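Local coordinates for SIR4-interacting protein SIF2 (Saccharomyces cerevisiae, PDB 1R5M) that serves as a WD40-repeat subunit of the Set3C corepressor complex, interacts with SIR4 and antagonizes telomeric silencing in yeast, at residues Val293-Ile304 with Phe334-Tyr345. Sequence-based numbering, arbitrary orientation.
Sequences VSASWVGDDKVI and FAGRISQDGQKY
With CG anti to the backbone N (chi1 -165°), the Tyr345 ring swings toward Ile304. The CG1 branch of Ile304 is also anti to its own N (chi1 -172°), so that CG2 and, through the extended CG1 branch, CD1 both meet the ring. The two side chains pass alongside, pointing opposite ways, and join neighbouring blades of the WD40 beta-propeller. These are WD repeats 6 and 7, whose innermost strands, 293-298 and 334-338, run side by side 13° from parallel. Ile304 CG2 lies over one ring face, 3.9 Å from the Tyr345 centroid, in a CH-pi contact. Ile304 CD1 sits nearer the CB end of the ring, 3.6 Å from Tyr345 CG. Val312 and Cys306 of repeat 6 also touch the tyrosine. Water 3 lies at the ring edge, in plane, and bonds Tyr345 OH, Ser296 OG and Gly336 O. A phenylalanine in place of Tyr345 would probably keep the Ile304 packing but leave this water without one of the three partners named. Gly336 has no side chain, and Tyr345 OH sits close to where a CB would be. Further along, Ile338 CG2 packs 3.7 Å from Ser296 OG. Arg337 forms a salt bridge with Asp399, and its NH1 donates to Gly336 O and to water 2, which also bonds Ser294 OG. Directly between the strands, Gly336 N donates to Ser294 OG at 3.0 Å, with an N-H...O angle of 147°.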
loop_
_atom_site.group_PDB
_atom_site.type_symbol
_atom_site.label_atom_id
_atom_site.label_comp_id
_atom_site.label_asym_id
_atom_site.label_seq_id
_atom_site.Cartn_x
_atom_site.Cartn_y
_atom_site.Cartn_z
ATOM N N VAL A 293 -3.373 10.461 1.596
ATOM C CA VAL A 293 -2.379 9.631 0.926
ATOM C C VAL A 293 -2.455 8.146 1.254
ATOM O O VAL A 293 -2.112 7.310 0.419
ATOM C CB VAL A 293 -0.949 10.145 1.215
ATOM C CG1 VAL A 293 -0.814 11.582 0.726
ATOM C CG2 VAL A 293 -0.645 10.063 2.701
ATOM N N SER A 294 -2.909 7.815 2.459
ATOM C CA SER A 294 -3.023 6.418 2.868
ATOM C C SER A 294 -4.140 6.266 3.891
ATOM O O SER A 294 -4.455 7.206 4.617
ATOM C CB SER A 294 -1.719 5.923 3.510
ATOM O OG SER A 294 -0.587 6.178 2.694
ATOM N N ALA A 295 -4.735 5.077 3.941
ATOM C CA ALA A 295 -5.791 4.775 4.902
ATOM C C ALA A 295 -5.855 3.268 5.097
ATOM O O ALA A 295 -5.622 2.501 4.160
ATOM C CB ALA A 295 -7.136 5.303 4.411
ATOM N N SER A 296 -6.171 2.851 6.317
ATOM C CA SER A 296 -6.245 1.435 6.652
ATOM C C SER A 296 -7.329 1.145 7.669
ATOM O O SER A 296 -7.764 2.025 8.415
ATOM C CB SER A 296 -4.925 0.951 7.273
ATOM O OG SER A 296 -3.827 1.073 6.395
ATOM N N TRP A 297 -7.748 -0.112 7.702
ATOM C CA TRP A 297 -8.710 -0.553 8.685
ATOM C C TRP A 297 -7.924 -0.776 9.967
ATOM O O TRP A 297 -6.763 -1.189 9.931
ATOM C CB TRP A 297 -9.349 -1.884 8.274
ATOM C CG TRP A 297 -10.436 -1.736 7.290
ATOM C CD1 TRP A 297 -10.352 -1.893 5.937
ATOM C CD2 TRP A 297 -11.779 -1.347 7.569
ATOM N NE1 TRP A 297 -11.566 -1.623 5.355
ATOM C CE2 TRP A 297 -12.462 -1.284 6.335
ATOM C CE3 TRP A 297 -12.476 -1.044 8.746
ATOM C CZ2 TRP A 297 -13.811 -0.926 6.243
ATOM C CZ3 TRP A 297 -13.820 -0.689 8.657
ATOM C CH2 TRP A 297 -14.472 -0.633 7.409
ATOM N N VAL A 298 -8.555 -0.475 11.093
ATOM C CA VAL A 298 -7.953 -0.700 12.400
ATOM C C VAL A 298 -9.011 -1.576 13.051
ATOM O O VAL A 298 -9.973 -1.086 13.645
ATOM C CB VAL A 298 -7.778 0.609 13.191
ATOM C CG1 VAL A 298 -7.212 0.306 14.570
ATOM C CG2 VAL A 298 -6.843 1.551 12.433
ATOM N N GLY A 299 -8.842 -2.884 12.915
ATOM C CA GLY A 299 -9.841 -3.785 13.450
ATOM C C GLY A 299 -11.053 -3.696 12.540
ATOM O O GLY A 299 -10.924 -3.409 11.344
ATOM N N ASP A 300 -12.237 -3.904 13.102
ATOM C CA ASP A 300 -13.467 -3.872 12.323
ATOM C C ASP A 300 -14.349 -2.655 12.578
ATOM O O ASP A 300 -15.311 -2.433 11.847
ATOM C CB ASP A 300 -14.288 -5.130 12.614
ATOM C CG ASP A 300 -13.559 -6.405 12.250
ATOM O OD1 ASP A 300 -13.887 -7.460 12.837
ATOM O OD2 ASP A 300 -12.666 -6.361 11.376
ATOM N N ASP A 301 -14.028 -1.871 13.602
ATOM C CA ASP A 301 -14.856 -0.718 13.950
ATOM C C ASP A 301 -14.190 0.639 13.782
ATOM O O ASP A 301 -14.789 1.662 14.108
ATOM C CB ASP A 301 -15.333 -0.831 15.402
ATOM C CG ASP A 301 -15.835 -2.216 15.750
ATOM O OD1 ASP A 301 -16.704 -2.740 15.023
ATOM O OD2 ASP A 301 -15.359 -2.777 16.762
ATOM N N LYS A 302 -12.961 0.657 13.279
ATOM C CA LYS A 302 -12.249 1.916 13.102
ATOM C C LYS A 302 -11.411 1.912 11.831
ATOM O O LYS A 302 -11.080 0.855 11.299
ATOM C CB LYS A 302 -11.305 2.166 14.288
ATOM C CG LYS A 302 -11.957 2.128 15.663
ATOM C CD LYS A 302 -10.915 2.345 16.757
ATOM C CE LYS A 302 -11.510 2.146 18.142
ATOM N NZ LYS A 302 -11.953 0.737 18.362
ATOM N N VAL A 303 -11.089 3.108 11.348
ATOM C CA VAL A 303 -10.224 3.271 10.187
ATOM C C VAL A 303 -9.284 4.416 10.530
ATOM O O VAL A 303 -9.609 5.273 11.354
ATOM C CB VAL A 303 -10.997 3.598 8.881
ATOM C CG1 VAL A 303 -11.820 2.391 8.456
ATOM C CG2 VAL A 303 -11.886 4.812 9.067
ATOM N N ILE A 304 -8.104 4.408 9.926
ATOM C CA ILE A 304 -7.119 5.444 10.187
ATOM C C ILE A 304 -6.618 5.971 8.855
ATOM O O ILE A 304 -6.501 5.225 7.880
ATOM C CB ILE A 304 -5.956 4.885 11.055
ATOM C CG1 ILE A 304 -5.030 6.020 11.494
ATOM C CG2 ILE A 304 -5.186 3.815 10.289
ATOM C CD1 ILE A 304 -4.062 5.610 12.596
ATOM N N PHE A 334 3.712 11.592 3.411
ATOM C CA PHE A 334 3.747 10.972 2.090
ATOM C C PHE A 334 3.214 9.547 2.056
ATOM O O PHE A 334 2.799 9.061 1.003
ATOM C CB PHE A 334 5.177 10.979 1.542
ATOM C CG PHE A 334 5.641 12.325 1.054
ATOM C CD1 PHE A 334 6.910 12.472 0.510
ATOM C CD2 PHE A 334 4.810 13.442 1.128
ATOM C CE1 PHE A 334 7.350 13.708 0.046
ATOM C CE2 PHE A 334 5.244 14.687 0.664
ATOM C CZ PHE A 334 6.517 14.816 0.123
ATOM N N ALA A 335 3.235 8.869 3.197
ATOM C CA ALA A 335 2.747 7.496 3.254
ATOM C C ALA A 335 2.512 7.045 4.685
ATOM O O ALA A 335 3.180 7.507 5.605
ATOM C CB ALA A 335 3.741 6.562 2.573
ATOM N N GLY A 336 1.546 6.147 4.852
ATOM C CA GLY A 336 1.215 5.609 6.160
ATOM C C GLY A 336 0.946 4.122 6.017
ATOM O O GLY A 336 0.355 3.694 5.020
ATOM N N ARG A 337 1.377 3.332 6.997
ATOM C CA ARG A 337 1.190 1.881 6.959
ATOM C C ARG A 337 0.803 1.338 8.324
ATOM O O ARG A 337 1.420 1.681 9.334
ATOM C CB ARG A 337 2.485 1.187 6.537
ATOM C CG ARG A 337 3.088 1.689 5.244
ATOM C CD ARG A 337 2.423 1.089 4.021
ATOM N NE ARG A 337 3.056 1.585 2.801
ATOM C CZ ARG A 337 2.581 2.581 2.058
ATOM N NH1 ARG A 337 1.452 3.192 2.397
ATOM N NH2 ARG A 337 3.250 2.981 0.984
ATOM N N ILE A 338 -0.209 0.479 8.355
ATOM C CA ILE A 338 -0.643 -0.119 9.611
ATOM C C ILE A 338 0.111 -1.433 9.807
ATOM O O ILE A 338 0.396 -2.150 8.842
ATOM C CB ILE A 338 -2.170 -0.392 9.604
ATOM C CG1 ILE A 338 -2.650 -0.779 11.005
ATOM C CG2 ILE A 338 -2.504 -1.511 8.621
ATOM C CD1 ILE A 338 -2.732 0.376 11.962
ATOM N N SER A 339 0.453 -1.737 11.054
ATOM C CA SER A 339 1.157 -2.973 11.354
ATOM C C SER A 339 0.209 -4.158 11.207
ATOM O O SER A 339 -1.010 -3.998 11.180
ATOM C CB SER A 339 1.712 -2.940 12.782
ATOM O OG SER A 339 0.666 -2.788 13.728
ATOM N N GLN A 340 0.790 -5.346 11.112
ATOM C CA GLN A 340 0.033 -6.581 10.976
ATOM C C GLN A 340 -0.990 -6.756 12.095
ATOM O O GLN A 340 -2.123 -7.178 11.850
ATOM C CB GLN A 340 0.996 -7.766 10.997
ATOM C CG GLN A 340 0.317 -9.118 11.028
ATOM C CD GLN A 340 0.015 -9.641 9.647
ATOM O OE1 GLN A 340 -0.664 -8.988 8.854
ATOM N NE2 GLN A 340 0.524 -10.832 9.348
ATOM N N ASP A 341 -0.590 -6.440 13.322
ATOM C CA ASP A 341 -1.481 -6.601 14.465
ATOM C C ASP A 341 -2.461 -5.447 14.657
ATOM O O ASP A 341 -3.279 -5.469 15.579
ATOM C CB ASP A 341 -0.671 -6.842 15.751
ATOM C CG ASP A 341 0.114 -5.620 16.207
ATOM O OD1 ASP A 341 0.018 -4.552 15.567
ATOM O OD2 ASP A 341 0.831 -5.734 17.228
ATOM N N GLY A 342 -2.374 -4.452 13.777
ATOM C CA GLY A 342 -3.263 -3.302 13.838
ATOM C C GLY A 342 -3.105 -2.406 15.053
ATOM O O GLY A 342 -3.971 -1.576 15.328
ATOM N N GLN A 343 -1.995 -2.552 15.769
ATOM C CA GLN A 343 -1.752 -1.763 16.974
ATOM C C GLN A 343 -0.794 -0.592 16.783
ATOM O O GLN A 343 -0.636 0.235 17.680
ATOM C CB GLN A 343 -1.216 -2.676 18.081
ATOM C CG GLN A 343 -2.172 -3.795 18.471
ATOM C CD GLN A 343 -3.313 -3.306 19.342
ATOM O OE1 GLN A 343 -3.943 -2.292 19.049
ATOM N NE2 GLN A 343 -3.586 -4.033 20.419
ATOM N N LYS A 344 -0.154 -0.523 15.621
ATOM C CA LYS A 344 0.799 0.549 15.346
ATOM C C LYS A 344 0.609 1.099 13.941
ATOM O O LYS A 344 0.303 0.353 13.013
ATOM C CB LYS A 344 2.230 0.020 15.489
ATOM C CG LYS A 344 2.567 -0.558 16.864
ATOM C CD LYS A 344 2.737 0.540 17.901
ATOM C CE LYS A 344 3.103 -0.035 19.266
ATOM N NZ LYS A 344 1.994 -0.853 19.839
ATOM N N TYR A 345 0.790 2.404 13.788
ATOM C CA TYR A 345 0.648 3.046 12.485
ATOM C C TYR A 345 1.899 3.877 12.234
ATOM O O TYR A 345 2.210 4.786 13.003
ATOM C CB TYR A 345 -0.594 3.945 12.458
ATOM C CG TYR A 345 -1.019 4.352 11.063
ATOM C CD1 TYR A 345 -1.473 3.399 10.150
ATOM C CD2 TYR A 345 -0.968 5.682 10.653
ATOM C CE1 TYR A 345 -1.869 3.764 8.860
ATOM C CE2 TYR A 345 -1.361 6.059 9.363
ATOM C CZ TYR A 345 -1.811 5.092 8.475
ATOM O OH TYR A 345 -2.211 5.452 7.206
HETATM O O HOH W 1 1.166 7.030 -0.217
HETATM O O HOH W 2 -0.470 4.462 0.580
HETATM O O HOH W 3 -2.596 3.309 5.648
#